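Long-range contacts in oxidase (Sinorhizobium meliloti, PDB 4FFU), which is a MaoC-like protein of uncertain function, nominally assigned monoamine oxidase activity, whose fold is that of the MaoC dehydratase family: residues E49-H55 with R80-M86; L41-I47 with G120-R126; T85-S89 with V158-D162; V127-K132 with R143-R147. One frame throughout, in Å; residues are numbered along the deposited sequence. Where two conformers were deposited one is given.

Interaction 1 (E49-H55 with R80-M86)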
loop_
_atom_site.group_PDB
_atom_site.type_symbol
_atom_site.label_atom_id
_atom_site.label_comp_id
_atom_site.label_asym_id
_atom_site.label_seq_id
_atom_site.Cartn_x
_atom_site.Cartn_y
_atom_site.Cartn_z
ATOM N N GLU I 49 0.800 -11.307 7.894
ATOM C CA GLU I 49 2.035 -11.220 7.090
ATOM C C GLU I 49 2.016 -9.946 6.234
ATOM O O GLU I 49 3.072 -9.324 5.993
ATOM C CB GLU I 49 2.149 -12.458 6.210
ATOM C CG GLU I 49 3.387 -12.537 5.336
ATOM C CD GLU I 49 3.444 -13.859 4.577
ATOM O OE1 GLU I 49 2.531 -14.121 3.783
ATOM O OE2 GLU I 49 4.399 -14.629 4.782
ATOM N N THR I 50 0.823 -9.519 5.819
ATOM C CA THR I 50 0.674 -8.227 5.079
ATOM C C THR I 50 1.217 -7.059 5.880
ATOM O O THR I 50 1.918 -6.186 5.370
ATOM C CB THR I 50 -0.805 -7.929 4.754
ATOM O OG1 THR I 50 -1.298 -8.975 3.909
ATOM C CG2 THR I 50 -0.923 -6.605 3.981
ATOM N N ASP I 51 0.879 -7.040 7.154
ATOM C CA ASP I 51 1.347 -5.957 8.034
ATOM C C ASP I 51 2.875 -5.923 8.152
ATOM O O ASP I 51 3.469 -4.823 8.250
ATOM C CB ASP I 51 0.682 -6.113 9.410
ATOM C CG ASP I 51 -0.812 -5.926 9.350
ATOM O OD1 ASP I 51 -1.268 -4.838 8.931
ATOM O OD2 ASP I 51 -1.560 -6.872 9.742
ATOM N N PHE I 52 3.514 -7.099 8.173
ATOM C CA PHE I 52 4.990 -7.184 8.189
ATOM C C PHE I 52 5.553 -6.577 6.915
ATOM O O PHE I 52 6.481 -5.777 6.978
ATOM C CB PHE I 52 5.502 -8.633 8.282
ATOM C CG PHE I 52 5.510 -9.225 9.665
ATOM C CD1 PHE I 52 4.375 -9.209 10.480
ATOM C CD2 PHE I 52 6.645 -9.896 10.108
ATOM C CE1 PHE I 52 4.412 -9.812 11.739
ATOM C CE2 PHE I 52 6.679 -10.538 11.343
ATOM C CZ PHE I 52 5.557 -10.488 12.173
ATOM N N VAL I 53 4.983 -6.950 5.767
ATOM C CA VAL I 53 5.494 -6.532 4.453
ATOM C C VAL I 53 5.236 -5.026 4.226
ATOM O O VAL I 53 6.126 -4.330 3.736
ATOM C CB VAL I 53 4.868 -7.390 3.329
ATOM C CG1 VAL I 53 5.217 -6.852 1.937
ATOM C CG2 VAL I 53 5.318 -8.846 3.481
ATOM N N VAL I 54 4.059 -4.544 4.644
ATOM C CA VAL I 54 3.711 -3.103 4.592
ATOM C C VAL I 54 4.639 -2.324 5.506
ATOM O O VAL I 54 5.173 -1.282 5.102
ATOM C CB VAL I 54 2.226 -2.834 4.937
ATOM C CG1 VAL I 54 1.978 -1.319 4.985
ATOM C CG2 VAL I 54 1.356 -3.450 3.846
ATOM N N HIS I 55 4.852 -2.820 6.729
ATOM C CA HIS I 55 5.718 -2.043 7.632
ATOM C C HIS I 55 7.137 -1.906 7.076
ATOM O O HIS I 55 7.733 -0.827 7.170
ATOM C CB HIS I 55 5.823 -2.684 9.019
ATOM C CG HIS I 55 6.341 -1.737 10.053
ATOM N ND1 HIS I 55 5.563 -0.738 10.583
ATOM C CD2 HIS I 55 7.562 -1.611 10.625
ATOM C CE1 HIS I 55 6.263 -0.057 11.475
ATOM N NE2 HIS I 55 7.486 -0.557 11.511
ATOM N N ARG I 80 9.398 -15.575 12.090
ATOM C CA ARG I 80 9.602 -14.143 11.888
ATOM C C ARG I 80 8.966 -13.363 13.035
ATOM O O ARG I 80 7.941 -13.781 13.575
ATOM C CB ARG I 80 8.990 -13.695 10.563
ATOM C CG ARG I 80 9.779 -14.151 9.328
ATOM C CD ARG I 80 8.910 -13.947 8.097
ATOM N NE ARG I 80 7.932 -15.025 7.983
ATOM C CZ ARG I 80 6.945 -15.055 7.092
ATOM N NH1 ARG I 80 6.762 -14.015 6.257
ATOM N NH2 ARG I 80 6.140 -16.136 7.036
ATOM N N ILE I 81 9.580 -12.245 13.410
ATOM C CA ILE I 81 9.050 -11.413 14.492
ATOM C C ILE I 81 8.757 -10.005 13.982
ATOM O O ILE I 81 9.478 -9.478 13.135
ATOM C CB ILE I 81 9.979 -11.377 15.738
ATOM C CG1 ILE I 81 11.301 -10.681 15.430
ATOM C CG2 ILE I 81 10.202 -12.800 16.283
ATOM C CD1 ILE I 81 12.226 -10.431 16.622
ATOM N N ALA I 82 7.683 -9.419 14.485
ATOM C CA ALA I 82 7.250 -8.077 14.037
ATOM C C ALA I 82 8.250 -7.040 14.456
ATOM O O ALA I 82 8.867 -7.159 15.513
ATOM C CB ALA I 82 5.881 -7.757 14.646
ATOM N N HIS I 83 8.425 -6.008 13.627
ATOM C CA HIS I 83 9.265 -4.863 14.001
ATOM C C HIS I 83 8.706 -4.212 15.268
ATOM O O HIS I 83 7.489 -4.060 15.388
ATOM C CB HIS I 83 9.157 -3.779 12.925
ATOM C CG HIS I 83 9.546 -4.198 11.548
ATOM N ND1 HIS I 83 8.739 -4.969 10.739
ATOM C CD2 HIS I 83 10.598 -3.815 10.775
ATOM C CE1 HIS I 83 9.301 -5.098 9.552
ATOM N NE2 HIS I 83 10.428 -4.406 9.543
ATOM N N GLY I 84 9.584 -3.805 16.180
ATOM C CA GLY I 84 9.170 -3.044 17.357
ATOM C C GLY I 84 8.339 -1.803 17.024
ATOM O O GLY I 84 7.338 -1.506 17.688
ATOM N N THR I 85 8.759 -1.087 15.984
ATOM C CA THR I 85 8.050 0.123 15.587
ATOM C C THR I 85 6.655 -0.186 15.032
ATOM O O THR I 85 5.803 0.690 15.081
ATOM C CB THR I 85 8.837 0.960 14.542
ATOM O OG1 THR I 85 9.256 0.116 13.467
ATOM C CG2 THR I 85 10.064 1.662 15.178
HETATM N N MSE I 86 6.433 -1.391 14.509
HETATM C CA MSE I 86 5.076 -1.792 14.027
HETATM C C MSE I 86 4.143 -2.042 15.203
HETATM O O MSE I 86 2.980 -1.598 15.219
HETATM C CB MSE I 86 5.105 -3.104 13.212
HETATM C CG MSE I 86 3.752 -3.272 12.526
HETATM SE SE MSE I 86 3.504 -5.203 12.159
HETATM C CE MSE I 86 5.293 -5.717 11.514
#

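Interaction 2 (L41-I47 with G120-R126)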
loop_
_atom_site.group_PDB
_atom_site.type_symbol
_atom_site.label_atom_id
_atom_site.label_comp_id
_atom_site.label_asym_id
_atom_site.label_seq_id
_atom_site.Cartn_x
_atom_site.Cartn_y
_atom_site.Cartn_z
ATOM N N LEU I 41 -10.321 -0.068 26.620
ATOM C CA LEU I 41 -9.661 -1.146 25.880
ATOM C C LEU I 41 -10.152 -1.075 24.448
ATOM O O LEU I 41 -11.368 -0.969 24.214
ATOM C CB LEU I 41 -10.023 -2.504 26.499
ATOM C CG LEU I 41 -9.430 -3.807 25.942
ATOM C CD1 LEU I 41 -7.910 -3.872 26.094
ATOM C CD2 LEU I 41 -10.112 -5.002 26.612
ATOM N N THR I 42 -9.230 -1.094 23.490
ATOM C CA THR I 42 -9.607 -1.019 22.076
ATOM C C THR I 42 -10.148 -2.351 21.559
ATOM O O THR I 42 -10.015 -3.405 22.207
ATOM C CB THR I 42 -8.408 -0.641 21.178
ATOM O OG1 THR I 42 -7.461 -1.731 21.160
ATOM C CG2 THR I 42 -7.721 0.613 21.729
ATOM N N SER I 43 -10.698 -2.290 20.349
ATOM C CA SER I 43 -11.028 -3.528 19.661
ATOM C C SER I 43 -9.712 -4.147 19.180
ATOM O O SER I 43 -8.654 -3.533 19.287
ATOM C CB SER I 43 -12.019 -3.279 18.530
ATOM O OG SER I 43 -11.568 -2.225 17.723
ATOM N N GLY I 44 -9.779 -5.392 18.721
ATOM C CA GLY I 44 -8.589 -6.162 18.386
ATOM C C GLY I 44 -8.241 -6.142 16.906
ATOM O O GLY I 44 -9.074 -5.831 16.055
ATOM N N ARG I 45 -6.987 -6.443 16.617
ATOM C CA ARG I 45 -6.524 -6.492 15.232
ATOM C C ARG I 45 -5.501 -7.601 15.113
ATOM O O ARG I 45 -4.501 -7.606 15.828
ATOM C CB ARG I 45 -5.936 -5.138 14.799
ATOM C CG ARG I 45 -5.340 -5.177 13.387
ATOM C CD ARG I 45 -5.003 -3.773 12.947
ATOM N NE ARG I 45 -4.239 -3.811 11.708
ATOM C CZ ARG I 45 -3.615 -2.753 11.217
ATOM N NH1 ARG I 45 -3.717 -1.585 11.859
ATOM N NH2 ARG I 45 -2.914 -2.879 10.097
ATOM N N THR I 46 -5.758 -8.557 14.228
ATOM C CA THR I 46 -4.800 -9.630 13.961
ATOM C C THR I 46 -3.639 -9.107 13.107
ATOM O O THR I 46 -3.862 -8.475 12.080
ATOM C CB THR I 46 -5.510 -10.780 13.243
ATOM O OG1 THR I 46 -6.552 -11.249 14.112
ATOM C CG2 THR I 46 -4.512 -11.911 12.914
ATOM N N ILE I 47 -2.409 -9.351 13.563
ATOM C CA ILE I 47 -1.209 -8.895 12.875
ATOM C C ILE I 47 -0.896 -9.943 11.825
ATOM O O ILE I 47 -0.716 -11.103 12.161
ATOM C CB ILE I 47 -0.040 -8.699 13.865
ATOM C CG1 ILE I 47 -0.442 -7.656 14.950
ATOM C CG2 ILE I 47 1.226 -8.313 13.102
ATOM C CD1 ILE I 47 -0.885 -6.306 14.380
ATOM N N GLY I 120 -0.161 -13.730 12.907
ATOM C CA GLY I 120 -1.345 -14.454 13.414
ATOM C C GLY I 120 -1.760 -14.081 14.822
ATOM O O GLY I 120 -2.844 -14.427 15.253
ATOM N N ASP I 121 -0.879 -13.410 15.552
ATOM C CA ASP I 121 -1.211 -12.860 16.869
ATOM C C ASP I 121 -2.244 -11.756 16.705
ATOM O O ASP I 121 -2.240 -11.019 15.699
ATOM C CB ASP I 121 0.044 -12.301 17.577
ATOM C CG ASP I 121 0.992 -13.414 18.112
ATOM O OD1 ASP I 121 0.641 -14.613 18.054
ATOM O OD2 ASP I 121 2.114 -13.064 18.567
ATOM N N THR I 122 -3.103 -11.610 17.705
ATOM C CA THR I 122 -4.105 -10.567 17.695
ATOM C C THR I 122 -3.822 -9.653 18.881
ATOM O O THR I 122 -3.601 -10.134 19.988
ATOM C CB THR I 122 -5.523 -11.180 17.773
ATOM O OG1 THR I 122 -5.717 -12.015 16.636
ATOM C CG2 THR I 122 -6.613 -10.078 17.774
ATOM N N ILE I 123 -3.783 -8.349 18.632
ATOM C CA ILE I 123 -3.504 -7.370 19.683
ATOM C C ILE I 123 -4.650 -6.402 19.965
ATOM O O ILE I 123 -5.452 -6.089 19.069
ATOM C CB ILE I 123 -2.188 -6.572 19.454
ATOM C CG1 ILE I 123 -2.232 -5.778 18.138
ATOM C CG2 ILE I 123 -1.009 -7.530 19.510
ATOM C CD1 ILE I 123 -1.143 -4.708 17.975
ATOM N N ARG I 124 -4.722 -5.963 21.223
ATOM C CA ARG I 124 -5.639 -4.903 21.663
ATOM C C ARG I 124 -4.821 -3.991 22.539
ATOM O O ARG I 124 -3.791 -4.399 23.082
ATOM C CB ARG I 124 -6.768 -5.481 22.523
ATOM C CG ARG I 124 -7.732 -6.394 21.788
ATOM C CD ARG I 124 -8.417 -7.322 22.784
ATOM N NE ARG I 124 -7.469 -8.319 23.298
ATOM C CZ ARG I 124 -7.609 -9.020 24.426
ATOM N NH1 ARG I 124 -8.675 -8.848 25.210
ATOM N NH2 ARG I 124 -6.668 -9.897 24.775
ATOM N N THR I 125 -5.254 -2.743 22.677
ATOM C CA THR I 125 -4.509 -1.809 23.527
ATOM C C THR I 125 -5.368 -1.371 24.695
ATOM O O THR I 125 -6.522 -0.988 24.514
ATOM C CB THR I 125 -4.017 -0.587 22.752
ATOM O OG1 THR I 125 -3.185 -1.047 21.670
ATOM C CG2 THR I 125 -3.169 0.321 23.673
ATOM N N ARG I 126 -4.801 -1.472 25.898
ATOM C CA ARG I 126 -5.465 -0.958 27.094
ATOM C C ARG I 126 -4.858 0.392 27.435
ATOM O O ARG I 126 -3.627 0.532 27.471
ATOM C CB ARG I 126 -5.279 -1.928 28.280
ATOM C CG ARG I 126 -6.046 -1.502 29.534
ATOM C CD ARG I 126 -6.141 -2.655 30.527
ATOM N NE ARG I 126 -4.789 -3.043 30.911
ATOM C CZ ARG I 126 -4.389 -4.293 31.106
ATOM N NH1 ARG I 126 -5.244 -5.293 30.947
ATOM N NH2 ARG I 126 -3.125 -4.540 31.444
#

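Interaction 3 (T85-S89 with V158-D162)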
loop_
_atom_site.group_PDB
_atom_site.type_symbol
_atom_site.label_atom_id
_atom_site.label_comp_id
_atom_site.label_asym_id
_atom_site.label_seq_id
_atom_site.Cartn_x
_atom_site.Cartn_y
_atom_site.Cartn_z
ATOM N N THR I 85 8.759 -1.087 15.984
ATOM C CA THR I 85 8.050 0.123 15.587
ATOM C C THR I 85 6.655 -0.186 15.032
ATOM O O THR I 85 5.803 0.690 15.081
ATOM C CB THR I 85 8.837 0.960 14.542
ATOM O OG1 THR I 85 9.256 0.116 13.467
ATOM C CG2 THR I 85 10.064 1.662 15.178
HETATM N N MSE I 86 6.433 -1.391 14.509
HETATM C CA MSE I 86 5.076 -1.792 14.027
HETATM C C MSE I 86 4.143 -2.042 15.203
HETATM O O MSE I 86 2.980 -1.598 15.219
HETATM C CB MSE I 86 5.105 -3.104 13.212
HETATM C CG MSE I 86 3.752 -3.272 12.526
HETATM SE SE MSE I 86 3.504 -5.203 12.159
HETATM C CE MSE I 86 5.293 -5.717 11.514
ATOM N N ILE I 87 4.638 -2.752 16.207
ATOM C CA ILE I 87 3.764 -3.039 17.368
ATOM C C ILE I 87 3.418 -1.729 18.066
ATOM O O ILE I 87 2.296 -1.511 18.496
ATOM C CB ILE I 87 4.396 -4.098 18.272
ATOM C CG1 ILE I 87 4.636 -5.378 17.431
ATOM C CG2 ILE I 87 3.497 -4.448 19.455
ATOM C CD1 ILE I 87 3.413 -5.858 16.625
ATOM N N PHE I 88 4.386 -0.835 18.119
ATOM C CA PHE I 88 4.157 0.499 18.671
ATOM C C PHE I 88 3.145 1.299 17.845
ATOM O O PHE I 88 2.178 1.804 18.406
ATOM C CB PHE I 88 5.478 1.254 18.808
ATOM C CG PHE I 88 5.343 2.598 19.483
ATOM C CD1 PHE I 88 4.785 2.709 20.751
ATOM C CD2 PHE I 88 5.826 3.757 18.852
ATOM C CE1 PHE I 88 4.655 3.946 21.392
ATOM C CE2 PHE I 88 5.704 5.002 19.489
ATOM C CZ PHE I 88 5.118 5.097 20.746
ATOM N N SER I 89 3.391 1.438 16.529
ATOM C CA SER I 89 2.519 2.236 15.660
ATOM C C SER I 89 1.097 1.706 15.586
ATOM O O SER I 89 0.141 2.478 15.634
ATOM C CB SER I 89 3.108 2.352 14.250
ATOM O OG SER I 89 4.396 2.948 14.302
ATOM N N VAL I 158 2.612 -7.299 25.382
ATOM C CA VAL I 158 3.717 -7.427 24.416
ATOM C C VAL I 158 4.506 -6.114 24.286
ATOM O O VAL I 158 5.687 -6.134 23.894
ATOM C CB VAL I 158 3.238 -7.920 23.031
ATOM C CG1 VAL I 158 2.521 -9.261 23.208
ATOM C CG2 VAL I 158 2.303 -6.894 22.382
ATOM N N LEU I 159 3.848 -4.997 24.613
ATOM C CA LEU I 159 4.483 -3.683 24.590
ATOM C C LEU I 159 3.808 -2.757 25.619
ATOM O O LEU I 159 2.588 -2.817 25.846
ATOM C CB LEU I 159 4.348 -3.100 23.152
ATOM C CG LEU I 159 5.011 -1.752 22.884
ATOM C CD1 LEU I 159 5.445 -1.695 21.403
ATOM C CD2 LEU I 159 4.087 -0.578 23.234
ATOM N N ALA I 160 4.597 -1.886 26.230
ATOM C CA ALA I 160 4.053 -0.895 27.150
ATOM C C ALA I 160 4.755 0.417 26.904
ATOM O O ALA I 160 5.896 0.426 26.465
ATOM C CB ALA I 160 4.270 -1.339 28.593
ATOM N N ALA I 161 4.064 1.517 27.172
ATOM C CA ALA I 161 4.652 2.850 27.038
ATOM C C ALA I 161 3.783 3.829 27.797
ATOM O O ALA I 161 2.573 3.637 27.868
ATOM C CB ALA I 161 4.710 3.264 25.580
ATOM N N ASP I 162 4.396 4.894 28.307
ATOM C CA ASP I 162 3.666 5.985 28.957
ATOM C C ASP I 162 3.528 7.166 28.015
ATOM O O ASP I 162 4.526 7.807 27.661
ATOM C CB ASP I 162 4.397 6.429 30.230
ATOM C CG ASP I 162 4.408 5.357 31.304
ATOM O OD1 ASP I 162 3.534 4.469 31.272
ATOM O OD2 ASP I 162 5.327 5.393 32.163
#

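Interaction 4 (V127-K132 with R143-R147)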
loop_
_atom_site.group_PDB
_atom_site.type_symbol
_atom_site.label_atom_id
_atom_site.label_comp_id
_atom_site.label_asym_id
_atom_site.label_seq_id
_atom_site.Cartn_x
_atom_site.Cartn_y
_atom_site.Cartn_z
ATOM N N VAL I 127 -5.702 1.393 27.680
ATOM C CA VAL I 127 -5.181 2.730 27.969
ATOM C C VAL I 127 -5.699 3.148 29.337
ATOM O O VAL I 127 -6.900 3.143 29.541
ATOM C CB VAL I 127 -5.613 3.768 26.908
ATOM C CG1 VAL I 127 -5.044 5.130 27.263
ATOM C CG2 VAL I 127 -5.100 3.360 25.524
ATOM N N THR I 128 -4.790 3.470 30.263
ATOM C CA THR I 128 -5.175 3.803 31.637
ATOM C C THR I 128 -4.666 5.205 31.947
ATOM O O THR I 128 -3.495 5.505 31.685
ATOM C CB THR I 128 -4.556 2.812 32.659
ATOM O OG1 THR I 128 -4.938 1.468 32.335
ATOM C CG2 THR I 128 -5.046 3.120 34.124
ATOM N N ILE I 129 -5.519 6.063 32.514
ATOM C CA ILE I 129 -5.060 7.382 32.949
ATOM C C ILE I 129 -4.234 7.159 34.210
ATOM O O ILE I 129 -4.742 6.651 35.218
ATOM C CB ILE I 129 -6.212 8.400 33.198
ATOM C CG1 ILE I 129 -7.164 8.503 31.995
ATOM C CG2 ILE I 129 -5.653 9.766 33.587
ATOM C CD1 ILE I 129 -6.528 8.823 30.666
ATOM N N ALA I 130 -2.949 7.508 34.141
ATOM C CA ALA I 130 -2.021 7.124 35.197
ATOM C C ALA I 130 -1.684 8.253 36.137
ATOM O O ALA I 130 -1.603 8.030 37.349
ATOM C CB ALA I 130 -0.743 6.549 34.622
ATOM N N ALA I 131 -1.421 9.437 35.596
ATOM C CA ALA I 131 -0.928 10.577 36.410
ATOM C C ALA I 131 -1.318 11.919 35.797
ATOM O O ALA I 131 -1.492 12.027 34.567
ATOM C CB ALA I 131 0.581 10.513 36.599
ATOM N N LYS I 132 -1.448 12.932 36.655
ATOM C CA LYS I 132 -1.834 14.276 36.243
ATOM C C LYS I 132 -0.977 15.261 37.017
ATOM O O LYS I 132 -0.915 15.195 38.254
ATOM C CB LYS I 132 -3.314 14.528 36.538
ATOM C CG LYS I 132 -4.281 13.672 35.731
ATOM C CD LYS I 132 -5.719 13.846 36.207
ATOM C CE LYS I 132 -6.223 15.228 35.830
ATOM N NZ LYS I 132 -7.532 15.538 36.466
ATOM N N ARG I 143 -0.318 18.317 32.476
ATOM C CA ARG I 143 0.264 17.103 31.905
ATOM C C ARG I 143 -0.524 15.870 32.352
ATOM O O ARG I 143 -0.778 15.687 33.560
ATOM C CB ARG I 143 1.742 16.992 32.329
ATOM C CG ARG I 143 2.480 15.749 31.836
ATOM C CD ARG I 143 3.895 15.662 32.398
ATOM N NE ARG I 143 4.192 14.348 32.979
ATOM C CZ ARG I 143 5.277 13.633 32.696
ATOM N NH1 ARG I 143 6.188 14.115 31.858
ATOM N NH2 ARG I 143 5.469 12.447 33.260
ATOM N N VAL I 144 -0.921 15.034 31.395
ATOM C CA VAL I 144 -1.605 13.773 31.715
ATOM C C VAL I 144 -0.784 12.617 31.133
ATOM O O VAL I 144 -0.416 12.646 29.960
ATOM C CB VAL I 144 -3.036 13.737 31.136
ATOM C CG1 VAL I 144 -3.725 12.417 31.467
ATOM C CG2 VAL I 144 -3.860 14.913 31.653
ATOM N N VAL I 145 -0.480 11.618 31.961
ATOM C CA VAL I 145 0.182 10.409 31.459
ATOM C C VAL I 145 -0.862 9.314 31.236
ATOM O O VAL I 145 -1.575 8.924 32.167
ATOM C CB VAL I 145 1.257 9.902 32.419
ATOM C CG1 VAL I 145 1.830 8.564 31.926
ATOM C CG2 VAL I 145 2.342 10.962 32.615
ATOM N N GLU I 146 -0.943 8.829 30.000
ATOM C CA GLU I 146 -1.743 7.645 29.668
ATOM C C GLU I 146 -0.827 6.425 29.487
ATOM O O GLU I 146 -0.016 6.363 28.552
ATOM C CB GLU I 146 -2.524 7.877 28.379
ATOM C CG GLU I 146 -3.545 8.997 28.473
ATOM C CD GLU I 146 -4.539 8.979 27.330
ATOM O OE1 GLU I 146 -4.146 8.712 26.174
ATOM O OE2 GLU I 146 -5.722 9.257 27.597
ATOM N N ARG I 147 -0.976 5.446 30.368
ATOM C CA ARG I 147 -0.233 4.208 30.263
ATOM C C ARG I 147 -0.868 3.369 29.164
ATOM O O ARG I 147 -2.075 3.095 29.227
ATOM C CB ARG I 147 -0.277 3.458 31.592
ATOM C CG ARG I 147 0.392 2.092 31.528
ATOM C CD ARG I 147 1.712 2.114 32.274
ATOM N NE ARG I 147 2.362 0.797 32.332
ATOM C CZ ARG I 147 3.570 0.538 31.827
ATOM N NH1 ARG I 147 4.263 1.505 31.220
ATOM N NH2 ARG I 147 4.088 -0.686 31.949
HETATM O O HOH W 1 -3.023 0.521 30.639
#

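Interaction 1 (E49-H55 with R80-M86)
OE2 of E49 is held by two nitrogens of R80: NH1 lies 2.9 Å from OE2 and supplies the straighter bond, while NH2, 3.2 Å from OE2, meets it at a poorer angle. Both donors belong to the end of the guanidinium, and the carboxylate oxygen lies in the guanidinium plane, although the two flat groups are turned 52° against each other. NH1 uses the anti lone pair of OE2, and the extended E49 side chain carries the carboxylate out to this salt bridge. Further along the helix, F52 lays its ring obliquely against the turn that follows R80, with CZ 3.3 Å from A82 N. The selenomethionine M86 comes from another direction, its methyl CE making an off-centre CH-pi contact with the F52 ring.

H55 is clamped more fully. Its CG stands anti to the backbone N (chi1 -163°), which turns the ring toward the start of helix 84-93. There NE2 and T85 OG1 share a hydrogen bond of 2.7 Å in the ring plane, and M86 CB sits 3.5 Å above the ring centre. H55 CD2 rests over the H83 ring, 3.4 Å above its plane and near its rim. H83, the N-cap residue, bonds through NE2 to D61 O and stacks on H66, while H55 ND1 bonds to H58 of the second subunit. Bonds at both ring nitrogens fix the rotation of H55; H83 is held by its NE2 bond and its ring contacts. The whole docks helix 49-59 on the first turn of helix 84-93, the central helix that the sheet wraps in the hot-dog fold of the MaoC family.

Interaction 2 (L41-I47 with G120-R126)
T42 holds OG1 between its backbone N and carbonyl carbon (chi1 69°), facing T125 N, whereas T46 and T122 both place OG1 anti to the carbonyl carbon, near -60°, so that their hydroxyls meet across the two strands. T42 OG1 accepts from T125 N at 2.9 Å in a nearly straight bond and passes its own proton to S43 O. T42 N in turn donates to T125 O, so the residue is pinned through backbone and side chain alike. A valine in its place would probably leave T125 N without its acceptor and release the S43 carbonyl at the point where the strand breaks its register.

Beyond that break, R45 and I123 form an antiparallel hydrogen-bonded pair. T46 OG1 gives its proton to T122 OG1 at 2.8 Å and itself receives A69 N of the fourth subunit. The pairing ends with I47 N to D121 O, 2.7 Å, and G120 N to I47 O, 2.8 Å. Between the two paired regions R124 CG packs 3.5 Å from G44 CA, where a beta carbon would be tight. On the face turned to helix 84-93, I47 CD1 touches I123 CD1 at 3.9 Å.

Hydroxyls complete the pairing where the backbone register breaks: T42 OG1 takes the place of a backbone acceptor for T125 N, and T46 OG1 passes a bond from the fourth subunit on to T122.

Interaction 3 (T85-S89 with V158-D162)
L159 CD1 marks the tight part of this contact, pushed against the helix backbone 3.6 Å from F88 N. Because L159 CG lies anti to its backbone N (chi1 -177°), the branched end is carried straight off the strand into the groove between I87 and F88. There CD1 also meets I87 CG2 at 3.9 Å and F88 CB at the same distance, while the second branch, CD2, comes to the edge of the F88 ring, near its plane. I87 and L159 run past each other in opposite directions.

The flanks are looser. V158 crosses I87 at about a right angle, and the two touch through a single pair of methyls, CG2 to CG2. At the other flank A161 CB comes 4.2 Å from F88 CE1 at an oblique angle, and the ring finds a further neighbour in Y108, set edge-to-face. Even this side is buried; the partly exposed D162 lies past the touching residues.

V158 and L159 both face V150 in a classic beta bulge, which lets both of these successive residues point toward the helix. The short segments cross at -62° with their axes 9.1 Å apart. An apolar sheet face curled obliquely over a central helix in this way is the hallmark of the hot-dog fold.

Interaction 4 (V127-K132 with R143-R147)
T128 and R147 exchange the first pair of backbone bonds, T128 N to R147 O at 2.9 Å and R147 N to T128 O at 2.8 Å. Two residues further on, V145 O accepts A130 N at 2.8 Å and, weakly, A131 N, while V145 N returns a bond to A131 O. A130 and A131 thus both face V145: a classic beta bulge that shifts the register by one residue. A water 2.7 Å from T128 OG1 adds a polar partner at the strand surface.

Outside the backbone bonds, R147 pairs with D162 and R143 with E133, and K132 reaches Y34 O and the ring of Y31. On the face bearing I129, V144 and E146, the packing takes over. E146 lies side by side with I129, pointing the same way, its CG anti to the carbonyl carbon (chi1 -63°). OE2 comes 3.2 Å from I129 CD1, a close approach, and OE1 rests 3.9 Å from V127 CG1. I129 CG2 meets V144 CG1 at 3.9 Å. Were E146 replaced by an alanine, a gap would probably open beside I129 CD1 and V127 CG1, and R40 would lose a distant counter-charge.

A buried carboxylate flanked by methyl groups, with a long, weak ion pair to R40, may find its ionisation somewhat disfavoured.

The four contacts trace one hot-dog domain, a curled antiparallel sheet around helix 84-93. Interaction 2 joins strand 39-46, outermost within this chain, to strand 122-134, which runs straight on into interaction 4, whose centre is about 21 Å away; there it pairs with 141-151. Interaction 1, falling between the two segments of interaction 2 in sequence, ties helix 49-59 to the helix start and shares T85 and M86 with interaction 3, where the same helix meets strand 157-168. The R45–D51 salt bridge couples interactions 1 and 2, R147–D162 couples 3 and 4. Interactions 1 and 4 lie about 28 Å apart, centre to centre; interactions 1, 2 and 3 also touch neighbouring subunits, whereas no other chain touches interaction 4.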